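Local coordinates for EGF family domain-containing protein (Toxoplasma gondii, PDB 4Z80) that binds a peptide of the rhoptry neck protein RON2L1 and probably helps build the moving junction through which the parasite invades host cells, at residues P279-M284 with M329-S334; P320-A325 with S450-S455; L158-Y163 with S189-F194; N166-D171 with F185-N190. All blocks are in the same frame, centred on the assembly; numbering follows the deposited sequence. Where two conformers were deposited one is given.

Overall arrangement
From the N terminus, 158-163 opens interaction 3 and leads straight into helix 165-172, which supplies 166-171 of interaction 4. The chain returns through 185-190, closing interaction 4, and runs on into 189-194, closing interaction 3; the shorter loop thus lies within the longer, and together they join the ribbon 160-161/192-193 to the helix, sharing Ser189 and Asn190. Much further on, 279-284 opens interaction 1, 320-325 opens interaction 2, 329-334 closes the first and 450-455 the second, so these two cross. Interaction 1 pairs the inner strands of a four-stranded sheet close to the chain's spatial centre, while interaction 2 ties the end of strand 318-321 to the loop after strand 443-447.

Interaction 1: residues P279-M284 with M329-S334; sequences PAMFDM and MVYVTS
Met281 and Met329 both set CG anti to the carbonyl carbon, with chi1 of -63° and -60°, and both bend again at chi2 and chi3, which curls their methyl ends toward each other. The chains cross at about a right angle, CE of Met281 lying 3.8 Å from CE of Met329. A long, flexible thioether suits this place because it can bend across to the neighbouring strand. The sulfur of Met281 also meets the Tyr331 ring obliquely, SD to CD2 3.8 Å, a Met-aromatic contact. Tyr331 runs alongside Pro279, and its OH lies 3.5 Å from CB of that proline. At the other end SD of Met329 sits against the carboxylate of Asp283.

Beneath these side chains, strands 280-283 and 329-332 are the antiparallel inner pair of a four-stranded sheet, within the apical membrane antigen 1 family region of the PAN clan. Ala280 and Val332 exchange two backbone bonds, the one from Ala280 N to Val332 O measuring 2.8 Å. Phe282 and Val330 form the second hydrogen-bonded pair, with Phe282 N to Val330 O at 2.9 Å. The side chains of these four residues share the other face of the sheet, where Ala280, Phe282 and Val332 pack on helix 252-262. Small Ala280 and branched Val332 fit close beneath the helix, and CG2 of Val330 meets CG of Met284 at 3.7 Å.

The contact is largely core-like: four backbone bonds pair the inner polar groups and mostly apolar side chains pack on both faces, while Asp283 at one end keeps its carboxylate bonded to Ser285 and Asn328.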
loop_
_atom_site.group_PDB
_atom_site.type_symbol
_atom_site.label_atom_id
_atom_site.label_comp_id
_atom_site.label_asym_id
_atom_site.label_seq_id
_atom_site.Cartn_x
_atom_site.Cartn_y
_atom_site.Cartn_z
ATOM N N PRO A 279 0.497 1.538 -4.202
ATOM C CA PRO A 279 0.185 0.990 -2.887
ATOM C C PRO A 279 0.354 2.056 -1.805
ATOM O O PRO A 279 0.867 3.149 -2.072
ATOM C CB PRO A 279 1.201 -0.145 -2.741
ATOM C CG PRO A 279 2.382 0.317 -3.486
ATOM C CD PRO A 279 1.849 1.152 -4.644
ATOM N N ALA A 280 -0.085 1.745 -0.592
ATOM C CA ALA A 280 -0.048 2.707 0.494
ATOM C C ALA A 280 0.158 2.021 1.829
ATOM O O ALA A 280 -0.120 0.832 1.985
ATOM C CB ALA A 280 -1.340 3.532 0.517
ATOM N N MET A 281 0.663 2.795 2.785
ATOM C CA MET A 281 0.752 2.393 4.180
ATOM C C MET A 281 -0.293 3.133 5.007
ATOM O O MET A 281 -0.361 4.356 4.954
ATOM C CB MET A 281 2.137 2.700 4.735
ATOM C CG MET A 281 3.275 1.955 4.064
ATOM S SD MET A 281 3.135 0.155 4.187
ATOM C CE MET A 281 3.027 -0.046 5.958
ATOM N N PHE A 282 -1.099 2.392 5.758
ATOM C CA PHE A 282 -2.028 2.982 6.713
ATOM C C PHE A 282 -1.561 2.699 8.127
ATOM O O PHE A 282 -1.144 1.587 8.437
ATOM C CB PHE A 282 -3.433 2.436 6.495
ATOM C CG PHE A 282 -4.479 3.099 7.345
ATOM C CD1 PHE A 282 -4.868 4.402 7.087
ATOM C CD2 PHE A 282 -5.085 2.414 8.385
ATOM C CE1 PHE A 282 -5.834 5.022 7.860
ATOM C CE2 PHE A 282 -6.060 3.030 9.167
ATOM C CZ PHE A 282 -6.432 4.335 8.899
ATOM N N ASP A 283 -1.608 3.722 8.977
ATOM C CA ASP A 283 -1.254 3.590 10.381
ATOM C C ASP A 283 -2.541 3.573 11.216
ATOM O O ASP A 283 -3.237 4.591 11.311
ATOM C CB ASP A 283 -0.326 4.738 10.783
ATOM C CG ASP A 283 0.262 4.574 12.175
ATOM O OD1 ASP A 283 -0.404 4.001 13.061
ATOM O OD2 ASP A 283 1.404 5.039 12.389
ATOM N N MET A 284 -2.860 2.415 11.795
ATOM C CA MET A 284 -4.105 2.234 12.549
ATOM C C MET A 284 -4.169 3.135 13.769
ATOM O O MET A 284 -5.258 3.468 14.236
ATOM C CB MET A 284 -4.264 0.782 13.012
ATOM C CG MET A 284 -4.341 -0.255 11.908
ATOM S SD MET A 284 -5.874 -0.248 10.964
ATOM C CE MET A 284 -7.041 -0.773 12.221
ATOM N N MET A 329 0.775 -0.958 11.530
ATOM C CA MET A 329 0.916 -0.621 10.120
ATOM C C MET A 329 0.173 -1.606 9.238
ATOM O O MET A 329 0.018 -2.776 9.586
ATOM C CB MET A 329 2.392 -0.591 9.722
ATOM C CG MET A 329 3.240 0.411 10.482
ATOM S SD MET A 329 2.543 2.084 10.524
ATOM C CE MET A 329 2.377 2.430 8.783
ATOM N N VAL A 330 -0.298 -1.105 8.101
ATOM C CA VAL A 330 -1.046 -1.904 7.145
ATOM C C VAL A 330 -0.562 -1.585 5.741
ATOM O O VAL A 330 -0.549 -0.426 5.340
ATOM C CB VAL A 330 -2.567 -1.630 7.219
ATOM C CG1 VAL A 330 -3.341 -2.722 6.538
ATOM C CG2 VAL A 330 -3.041 -1.469 8.662
ATOM N N TYR A 331 -0.171 -2.617 5.000
ATOM C CA TYR A 331 0.171 -2.490 3.594
ATOM C C TYR A 331 -1.100 -2.678 2.776
ATOM O O TYR A 331 -1.735 -3.719 2.829
ATOM C CB TYR A 331 1.248 -3.515 3.199
ATOM C CG TYR A 331 1.803 -3.339 1.793
ATOM C CD1 TYR A 331 1.195 -3.952 0.701
ATOM C CD2 TYR A 331 2.928 -2.556 1.562
ATOM C CE1 TYR A 331 1.701 -3.790 -0.588
ATOM C CE2 TYR A 331 3.436 -2.389 0.281
ATOM C CZ TYR A 331 2.817 -3.003 -0.786
ATOM O OH TYR A 331 3.325 -2.821 -2.061
ATOM N N VAL A 332 -1.455 -1.642 2.025
ATOM C CA VAL A 332 -2.727 -1.555 1.329
ATOM C C VAL A 332 -2.492 -1.354 -0.158
ATOM O O VAL A 332 -1.825 -0.404 -0.541
ATOM C CB VAL A 332 -3.543 -0.364 1.882
ATOM C CG1 VAL A 332 -4.824 -0.162 1.118
ATOM C CG2 VAL A 332 -3.817 -0.569 3.372
ATOM N N THR A 333 -3.038 -2.218 -1.004
ATOM C CA THR A 333 -2.944 -1.971 -2.436
ATOM C C THR A 333 -4.078 -1.063 -2.910
ATOM O O THR A 333 -5.102 -0.892 -2.237
ATOM C CB THR A 333 -2.949 -3.272 -3.255
ATOM O OG1 THR A 333 -4.260 -3.848 -3.266
ATOM C CG2 THR A 333 -1.948 -4.271 -2.686
ATOM N N SER A 334 -3.877 -0.480 -4.078
ATOM C CA SER A 334 -4.842 0.448 -4.653
ATOM C C SER A 334 -6.170 -0.252 -4.893
ATOM O O SER A 334 -7.232 0.375 -4.861
ATOM C CB SER A 334 -4.281 1.024 -5.955
ATOM O OG SER A 334 -5.035 2.131 -6.426
#

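Interaction 2: residues P320-A325 with S450-S455; sequences PMKTAA and SAVDPS
Lys322 reaches over Val452 to the backbone of Ser450. Its CB lies 4.0 Å from CG1 of Val452, and beyond CG the chain stays extended, with CD 4.0 Å from the same methyl. CD and CE then pass beside the carbonyl of Ser450, and NZ ends 2.9 Å from Ser450 O in a hydrogen bond that arrives from above the carbonyl plane, 46° out of it. The ammonium group also bonds to Asn97 and to the carbonyl of Ser448, and the side chain makes a cation-pi contact with Phe386 of helix 378-387. Lysine suits the place by joining an apolar shaft to a tip that can serve several acceptors.

The other methyl of Val452, CG2, presses on the peptide after Thr323, 3.4 Å from Thr323 C. A water bridges the two backbones, donating to Thr323 O and accepting from Val452 N. Further along, the small CB of Ala324 sits 3.7 Å from CG of Asp453, whose OD1 accepts from Ser455 N in an Asx turn.

A buried amine among carbonyl oxygens would probably stay protonated; its bond, the bridging water and the apolar packing of Val452 together join the end of strand 318-321 to the loop after strand 443-447.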
loop_
_atom_site.group_PDB
_atom_site.type_symbol
_atom_site.label_atom_id
_atom_site.label_comp_id
_atom_site.label_asym_id
_atom_site.label_seq_id
_atom_site.Cartn_x
_atom_site.Cartn_y
_atom_site.Cartn_z
ATOM N N PRO A 320 9.656 -7.351 2.469
ATOM C CA PRO A 320 8.602 -7.148 3.459
ATOM C C PRO A 320 8.970 -7.763 4.793
ATOM O O PRO A 320 9.600 -8.823 4.837
ATOM C CB PRO A 320 7.389 -7.861 2.848
ATOM C CG PRO A 320 7.775 -8.191 1.437
ATOM C CD PRO A 320 9.254 -8.326 1.445
ATOM N N MET A 321 8.577 -7.096 5.872
ATOM C CA MET A 321 8.810 -7.597 7.217
ATOM C C MET A 321 7.613 -7.316 8.097
ATOM O O MET A 321 6.937 -6.300 7.933
ATOM C CB MET A 321 10.049 -6.962 7.860
ATOM C CG MET A 321 11.379 -7.396 7.291
ATOM S SD MET A 321 12.753 -6.621 8.175
ATOM C CE MET A 321 12.603 -7.352 9.794
ATOM N N LYS A 322 7.361 -8.224 9.030
ATOM C CA LYS A 322 6.433 -7.985 10.130
ATOM C C LYS A 322 7.151 -8.192 11.444
ATOM O O LYS A 322 7.930 -9.129 11.582
ATOM C CB LYS A 322 5.238 -8.928 10.071
ATOM C CG LYS A 322 4.415 -8.814 8.816
ATOM C CD LYS A 322 3.129 -9.625 8.880
ATOM C CE LYS A 322 2.342 -9.472 7.617
ATOM N NZ LYS A 322 1.053 -10.213 7.672
ATOM N N THR A 323 6.861 -7.334 12.418
ATOM C CA THR A 323 7.366 -7.499 13.777
ATOM C C THR A 323 6.227 -7.172 14.721
ATOM O O THR A 323 5.231 -6.591 14.301
ATOM C CB THR A 323 8.554 -6.578 14.079
ATOM O OG1 THR A 323 8.130 -5.214 13.973
ATOM C CG2 THR A 323 9.687 -6.841 13.120
ATOM N N ALA A 324 6.363 -7.528 15.996
ATOM C CA ALA A 324 5.331 -7.159 16.948
ATOM C C ALA A 324 5.091 -5.649 16.881
ATOM O O ALA A 324 3.946 -5.186 16.864
ATOM C CB ALA A 324 5.714 -7.578 18.350
ATOM N N ALA A 325 6.177 -4.887 16.808
ATOM C CA ALA A 325 6.097 -3.430 16.824
ATOM C C ALA A 325 5.467 -2.837 15.556
ATOM O O ALA A 325 4.987 -1.709 15.583
ATOM C CB ALA A 325 7.476 -2.838 17.036
ATOM N N SER A 450 -2.230 -11.532 8.941
ATOM C CA SER A 450 -2.358 -11.040 10.324
ATOM C C SER A 450 -1.121 -10.278 10.785
ATOM O O SER A 450 -0.002 -10.559 10.345
ATOM C CB SER A 450 -2.575 -12.201 11.305
ATOM O OG SER A 450 -3.613 -13.071 10.911
ATOM N N ALA A 451 -1.309 -9.334 11.704
ATOM C CA ALA A 451 -0.183 -8.824 12.480
ATOM C C ALA A 451 0.386 -9.965 13.343
ATOM O O ALA A 451 -0.294 -10.974 13.575
ATOM C CB ALA A 451 -0.604 -7.644 13.336
ATOM N N VAL A 452 1.621 -9.808 13.816
ATOM C CA VAL A 452 2.306 -10.909 14.500
ATOM C C VAL A 452 2.580 -10.686 15.984
ATOM O O VAL A 452 3.285 -11.474 16.591
ATOM C CB VAL A 452 3.658 -11.250 13.810
ATOM C CG1 VAL A 452 3.429 -11.602 12.351
ATOM C CG2 VAL A 452 4.668 -10.115 13.929
ATOM N N ASP A 453 2.010 -9.637 16.577
ATOM C CA ASP A 453 2.157 -9.402 18.014
ATOM C C ASP A 453 1.172 -10.268 18.799
ATOM O O ASP A 453 -0.029 -10.041 18.742
ATOM C CB ASP A 453 1.929 -7.926 18.333
ATOM C CG ASP A 453 2.258 -7.573 19.777
ATOM O OD1 ASP A 453 2.545 -8.483 20.591
ATOM O OD2 ASP A 453 2.226 -6.368 20.097
ATOM N N PRO A 454 1.670 -11.272 19.539
ATOM C CA PRO A 454 0.709 -12.099 20.271
ATOM C C PRO A 454 -0.022 -11.329 21.374
ATOM O O PRO A 454 -1.097 -11.763 21.790
ATOM C CB PRO A 454 1.587 -13.212 20.863
ATOM C CG PRO A 454 2.950 -12.648 20.908
ATOM C CD PRO A 454 3.060 -11.729 19.733
ATOM N N SER A 455 0.527 -10.199 21.811
ATOM C CA SER A 455 -0.046 -9.480 22.947
ATOM C C SER A 455 -1.311 -8.704 22.577
ATOM O O SER A 455 -2.037 -8.245 23.463
ATOM C CB SER A 455 0.986 -8.528 23.560
ATOM O OG SER A 455 1.204 -7.382 22.753
HETATM O O HOH W 1 2.889 -7.151 12.946
#

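Interaction 3: residues L158-Y163 with S189-F194; sequences LTHCPY and SNPLRF
His160 pairs with Arg193, and Cys161 with Leu192, in a two-stranded antiparallel ribbon. The first is a non-hydrogen-bonded pair; in the second, Leu192 N donates to Cys161 O at 2.8 Å and Cys161 N to Leu192 O. His160 carries CG between its backbone N and carbonyl carbon (chi1 63°). There ND1 shares a 2.8 Å hydrogen bond with OG1 of Thr159, which helps to hold the ring's rotation. One ring face meets CA of Tyr163; over the opposite face lies NH1 of Arg193, 3.9 Å from His160 CG. The planes of ring and guanidinium are 57° apart, so this is no parallel stack. Arg193, bent at chi2, turns its flat group back over Pro191, whose CG lies under the guanidinium centre, while Pro191 CB touches His160 CD2 at 3.7 Å. Rigid proline thus gives both groups an apolar surface.

On the face it shares with Leu192, Cys161 is disulfide-bonded to Cys265, and a cis peptide leads into Pro162, which packs on helix 165-172. Tyr163 OH bonds to Ser18 of the bound RON2L1 peptide and Phe194 packs on that peptide's Met23. Phe194 N donates to Thr159 O at 2.9 Å, and its ring edge brings CD2 3.3 Å from Leu158 O.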
loop_
_atom_site.group_PDB
_atom_site.type_symbol
_atom_site.label_atom_id
_atom_site.label_comp_id
_atom_site.label_asym_id
_atom_site.label_seq_id
_atom_site.Cartn_x
_atom_site.Cartn_y
_atom_site.Cartn_z
ATOM N N LEU A 158 2.144 20.408 -8.570
ATOM C CA LEU A 158 1.360 21.602 -8.933
ATOM C C LEU A 158 0.573 22.087 -7.716
ATOM O O LEU A 158 0.629 21.481 -6.653
ATOM C CB LEU A 158 0.426 21.322 -10.122
ATOM C CG LEU A 158 1.128 20.752 -11.356
ATOM C CD1 LEU A 158 0.135 20.446 -12.467
ATOM C CD2 LEU A 158 2.217 21.688 -11.852
ATOM N N THR A 159 -0.141 23.201 -7.843
ATOM C CA THR A 159 -0.816 23.752 -6.666
ATOM C C THR A 159 -1.952 22.859 -6.179
ATOM O O THR A 159 -2.257 22.832 -4.987
ATOM C CB THR A 159 -1.383 25.171 -6.929
ATOM O OG1 THR A 159 -2.219 25.160 -8.093
ATOM C CG2 THR A 159 -0.257 26.164 -7.118
ATOM N N HIS A 160 -2.583 22.139 -7.097
ATOM C CA HIS A 160 -3.729 21.307 -6.752
ATOM C C HIS A 160 -4.015 20.327 -7.879
ATOM O O HIS A 160 -3.507 20.472 -8.992
ATOM C CB HIS A 160 -4.963 22.177 -6.465
ATOM C CG HIS A 160 -5.415 22.976 -7.645
ATOM N ND1 HIS A 160 -4.765 24.117 -8.062
ATOM C CD2 HIS A 160 -6.449 22.795 -8.502
ATOM C CE1 HIS A 160 -5.377 24.604 -9.129
ATOM N NE2 HIS A 160 -6.401 23.820 -9.417
ATOM N N CYS A 161 -4.818 19.320 -7.561
ATOM C CA CYS A 161 -5.197 18.282 -8.497
ATOM C C CYS A 161 -6.720 18.123 -8.496
ATOM O O CYS A 161 -7.315 17.985 -7.431
ATOM C CB CYS A 161 -4.525 16.962 -8.120
ATOM S SG CYS A 161 -4.996 15.622 -9.223
ATOM N N PRO A 162 -7.358 18.150 -9.680
ATOM C CA PRO A 162 -6.798 18.346 -11.024
ATOM C C PRO A 162 -6.397 19.800 -11.239
ATOM O O PRO A 162 -7.203 20.686 -10.947
ATOM C CB PRO A 162 -7.952 17.947 -11.948
ATOM C CG PRO A 162 -9.173 18.267 -11.155
ATOM C CD PRO A 162 -8.819 17.952 -9.726
ATOM N N TYR A 163 -5.188 20.051 -11.726
ATOM C CA TYR A 163 -4.713 21.431 -11.822
ATOM C C TYR A 163 -5.509 22.235 -12.855
ATOM O O TYR A 163 -5.733 23.433 -12.666
ATOM C CB TYR A 163 -3.221 21.493 -12.166
ATOM C CG TYR A 163 -2.766 22.919 -12.417
ATOM C CD1 TYR A 163 -2.511 23.783 -11.358
ATOM C CD2 TYR A 163 -2.636 23.410 -13.709
ATOM C CE1 TYR A 163 -2.121 25.092 -11.579
ATOM C CE2 TYR A 163 -2.243 24.716 -13.940
ATOM C CZ TYR A 163 -1.989 25.551 -12.875
ATOM O OH TYR A 163 -1.608 26.854 -13.121
ATOM N N SER A 189 -14.574 20.763 -9.222
ATOM C CA SER A 189 -15.303 21.600 -8.280
ATOM C C SER A 189 -14.806 21.447 -6.846
ATOM O O SER A 189 -15.103 22.282 -5.994
ATOM C CB SER A 189 -16.795 21.272 -8.344
ATOM O OG SER A 189 -17.027 19.903 -8.068
ATOM N N ASN A 190 -14.055 20.381 -6.583
ATOM C CA ASN A 190 -13.497 20.146 -5.256
ATOM C C ASN A 190 -12.096 19.550 -5.369
ATOM O O ASN A 190 -11.899 18.355 -5.149
ATOM C CB ASN A 190 -14.405 19.222 -4.450
ATOM C CG ASN A 190 -13.991 19.120 -2.996
ATOM O OD1 ASN A 190 -13.383 20.039 -2.445
ATOM N ND2 ASN A 190 -14.327 18.003 -2.360
ATOM N N PRO A 191 -11.115 20.382 -5.734
ATOM C CA PRO A 191 -9.784 19.820 -5.975
ATOM C C PRO A 191 -9.027 19.492 -4.696
ATOM O O PRO A 191 -9.326 20.006 -3.614
ATOM C CB PRO A 191 -9.074 20.923 -6.763
ATOM C CG PRO A 191 -9.751 22.177 -6.361
ATOM C CD PRO A 191 -11.185 21.816 -6.067
ATOM N N LEU A 192 -8.049 18.605 -4.839
ATOM C CA LEU A 192 -7.165 18.235 -3.753
ATOM C C LEU A 192 -6.009 19.224 -3.725
ATOM O O LEU A 192 -5.278 19.343 -4.700
ATOM C CB LEU A 192 -6.666 16.809 -3.949
ATOM C CG LEU A 192 -5.829 16.162 -2.844
ATOM C CD1 LEU A 192 -6.585 16.114 -1.525
ATOM C CD2 LEU A 192 -5.417 14.766 -3.299
ATOM N N ARG A 193 -5.856 19.932 -2.610
ATOM C CA ARG A 193 -4.911 21.045 -2.547
ATOM C C ARG A 193 -3.534 20.638 -2.035
ATOM O O ARG A 193 -3.419 19.980 -1.000
ATOM C CB ARG A 193 -5.448 22.152 -1.638
ATOM C CG ARG A 193 -6.837 22.652 -1.978
ATOM C CD ARG A 193 -6.822 23.744 -3.023
ATOM N NE ARG A 193 -8.161 24.295 -3.216
ATOM C CZ ARG A 193 -8.561 24.929 -4.312
ATOM N NH1 ARG A 193 -7.728 25.104 -5.332
ATOM N NH2 ARG A 193 -9.803 25.379 -4.395
ATOM N N PHE A 194 -2.496 21.059 -2.750
ATOM C CA PHE A 194 -1.119 20.920 -2.292
ATOM C C PHE A 194 -0.677 22.263 -1.735
ATOM O O PHE A 194 -0.346 22.382 -0.558
ATOM C CB PHE A 194 -0.209 20.474 -3.443
ATOM C CG PHE A 194 1.244 20.263 -3.059
ATOM C CD1 PHE A 194 1.624 19.929 -1.770
ATOM C CD2 PHE A 194 2.229 20.390 -4.024
ATOM C CE1 PHE A 194 2.963 19.730 -1.459
ATOM C CE2 PHE A 194 3.566 20.189 -3.716
ATOM C CZ PHE A 194 3.930 19.863 -2.438
#

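Interaction 4: residues N166-D171 with F185-N190; sequences NVYRQD and FVTESN
A water joins Arg169 to Glu188, accepting from Arg169 NH2 at 2.7 Å and donating to Glu188 OE1 at 2.8 Å. It links helix 165-172 to the turn at 187-190, an ST motif in which Thr187 OG1 accepts from Asn190 N at 3.1 Å; Val186 and Thr187, both facing Asn190, form a classic beta bulge. The opposite charges do not meet directly, for Arg169 NE and Glu188 OE2 are 4.5 Å apart, beyond a salt bridge. CD of Arg169 comes 3.2 Å from Glu188 OE2; beyond it the chain bends at a nearly eclipsed chi3 of 17°, which sets the course of the guanidinium that meets the water. At this exposed surface long charged side chains can meet through solvent and still attract one another, probably weakly.

Tyr168 carries most of the packing. With CG anti to the backbone N (chi1 -171°) its ring leaves the helix toward the turn, and one face lies beneath the backbone N of Glu188, which sits over the ring centre. The carboxylate of Glu188 stands almost upright to the ring, the planes 88° apart, with OE2 3.5 Å from Tyr168 CD2. A flat, broad ring suits this place because it covers the turn's backbone. On the same helix Asp171 OD2 accepts from Gln10 N of the bound RON2L1 peptide. Thr187 lies alongside the tyrosine, pointing the same way, and its methyl CG2 comes 3.7 Å from Tyr168 OH.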
loop_
_atom_site.group_PDB
_atom_site.type_symbol
_atom_site.label_atom_id
_atom_site.label_comp_id
_atom_site.label_asym_id
_atom_site.label_seq_id
_atom_site.Cartn_x
_atom_site.Cartn_y
_atom_site.Cartn_z
ATOM N N ASN A 166 -8.629 20.058 -18.153
ATOM C CA ASN A 166 -8.231 19.019 -19.093
ATOM C C ASN A 166 -7.735 17.774 -18.366
ATOM O O ASN A 166 -7.985 16.657 -18.809
ATOM C CB ASN A 166 -7.162 19.542 -20.048
ATOM C CG ASN A 166 -7.694 20.632 -20.959
ATOM O OD1 ASN A 166 -8.866 20.995 -20.885
ATOM N ND2 ASN A 166 -6.834 21.163 -21.809
ATOM N N VAL A 167 -7.035 17.970 -17.254
ATOM C CA VAL A 167 -6.641 16.848 -16.404
ATOM C C VAL A 167 -7.905 16.086 -16.013
ATOM O O VAL A 167 -7.980 14.865 -16.159
ATOM C CB VAL A 167 -5.886 17.312 -15.128
ATOM C CG1 VAL A 167 -5.639 16.145 -14.169
ATOM C CG2 VAL A 167 -4.569 17.981 -15.481
ATOM N N TYR A 168 -8.912 16.818 -15.543
ATOM C CA TYR A 168 -10.146 16.195 -15.091
ATOM C C TYR A 168 -10.936 15.557 -16.224
ATOM O O TYR A 168 -11.392 14.424 -16.100
ATOM C CB TYR A 168 -11.039 17.206 -14.365
ATOM C CG TYR A 168 -12.214 16.527 -13.707
ATOM C CD1 TYR A 168 -12.019 15.666 -12.639
ATOM C CD2 TYR A 168 -13.510 16.716 -14.171
ATOM C CE1 TYR A 168 -13.075 15.023 -12.035
ATOM C CE2 TYR A 168 -14.580 16.077 -13.567
ATOM C CZ TYR A 168 -14.354 15.227 -12.500
ATOM O OH TYR A 168 -15.400 14.574 -11.887
ATOM N N ARG A 169 -11.096 16.265 -17.337
ATOM C CA ARG A 169 -12.031 15.806 -18.357
ATOM C C ARG A 169 -11.408 14.847 -19.379
ATOM O O ARG A 169 -12.115 13.999 -19.929
ATOM C CB ARG A 169 -12.659 17.017 -19.053
ATOM C CG ARG A 169 -13.727 17.683 -18.184
ATOM C CD ARG A 169 -14.103 19.103 -18.601
ATOM N NE ARG A 169 -13.704 19.460 -19.958
ATOM C CZ ARG A 169 -13.964 20.639 -20.518
ATOM N NH1 ARG A 169 -13.564 20.888 -21.759
ATOM N NH2 ARG A 169 -14.627 21.568 -19.835
ATOM N N GLN A 170 -10.098 14.949 -19.610
ATOM C CA GLN A 170 -9.425 14.123 -20.616
ATOM C C GLN A 170 -8.725 12.907 -20.014
ATOM O O GLN A 170 -8.508 11.912 -20.712
ATOM C CB GLN A 170 -8.371 14.916 -21.396
ATOM C CG GLN A 170 -8.645 16.391 -21.588
ATOM C CD GLN A 170 -9.263 16.688 -22.918
ATOM O OE1 GLN A 170 -10.191 16.004 -23.355
ATOM N NE2 GLN A 170 -8.749 17.715 -23.583
ATOM N N ASP A 171 -8.324 13.006 -18.748
ATOM C CA ASP A 171 -7.619 11.899 -18.093
ATOM C C ASP A 171 -8.465 11.211 -17.035
ATOM O O ASP A 171 -8.575 9.994 -17.042
ATOM C CB ASP A 171 -6.304 12.378 -17.462
ATOM C CG ASP A 171 -5.158 12.455 -18.463
ATOM O OD1 ASP A 171 -5.298 11.960 -19.601
ATOM O OD2 ASP A 171 -4.093 13.001 -18.100
ATOM N N PHE A 185 -13.247 14.179 -3.847
ATOM C CA PHE A 185 -12.303 15.062 -3.170
ATOM C C PHE A 185 -11.162 15.441 -4.107
ATOM O O PHE A 185 -10.191 16.078 -3.692
ATOM C CB PHE A 185 -11.740 14.381 -1.923
ATOM C CG PHE A 185 -11.102 13.054 -2.220
ATOM C CD1 PHE A 185 -11.867 11.899 -2.251
ATOM C CD2 PHE A 185 -9.757 12.971 -2.525
ATOM C CE1 PHE A 185 -11.295 10.681 -2.553
ATOM C CE2 PHE A 185 -9.176 11.755 -2.826
ATOM C CZ PHE A 185 -9.947 10.605 -2.840
ATOM N N VAL A 186 -11.267 15.043 -5.368
ATOM C CA VAL A 186 -10.254 15.392 -6.353
ATOM C C VAL A 186 -10.938 15.603 -7.713
ATOM O O VAL A 186 -10.700 14.890 -8.683
ATOM C CB VAL A 186 -9.126 14.300 -6.382
ATOM C CG1 VAL A 186 -9.686 12.922 -6.682
ATOM C CG2 VAL A 186 -8.005 14.681 -7.325
ATOM N N THR A 187 -11.804 16.616 -7.760
ATOM C CA THR A 187 -12.529 16.967 -8.976
ATOM C C THR A 187 -12.347 18.441 -9.309
ATOM O O THR A 187 -11.751 19.191 -8.536
ATOM C CB THR A 187 -14.033 16.693 -8.840
ATOM O OG1 THR A 187 -14.586 17.599 -7.881
ATOM C CG2 THR A 187 -14.286 15.258 -8.393
ATOM N N GLU A 188 -12.867 18.842 -10.466
ATOM C CA GLU A 188 -12.901 20.247 -10.874
ATOM C C GLU A 188 -13.438 21.160 -9.786
ATOM O O GLU A 188 -12.854 22.198 -9.479
ATOM C CB GLU A 188 -13.782 20.420 -12.106
ATOM C CG GLU A 188 -13.071 20.400 -13.426
ATOM C CD GLU A 188 -14.011 20.739 -14.565
ATOM O OE1 GLU A 188 -14.650 21.814 -14.505
ATOM O OE2 GLU A 188 -14.124 19.931 -15.508
ATOM N N SER A 189 -14.574 20.763 -9.222
ATOM C CA SER A 189 -15.303 21.600 -8.280
ATOM C C SER A 189 -14.806 21.447 -6.846
ATOM O O SER A 189 -15.103 22.282 -5.994
ATOM C CB SER A 189 -16.795 21.272 -8.344
ATOM O OG SER A 189 -17.027 19.903 -8.068
ATOM N N ASN A 190 -14.055 20.381 -6.583
ATOM C CA ASN A 190 -13.497 20.146 -5.256
ATOM C C ASN A 190 -12.096 19.550 -5.369
ATOM O O ASN A 190 -11.899 18.355 -5.149
ATOM C CB ASN A 190 -14.405 19.222 -4.450
ATOM C CG ASN A 190 -13.991 19.120 -2.996
ATOM O OD1 ASN A 190 -13.383 20.039 -2.445
ATOM N ND2 ASN A 190 -14.327 18.003 -2.360
HETATM O O HOH W 2 -15.031 22.253 -17.271
#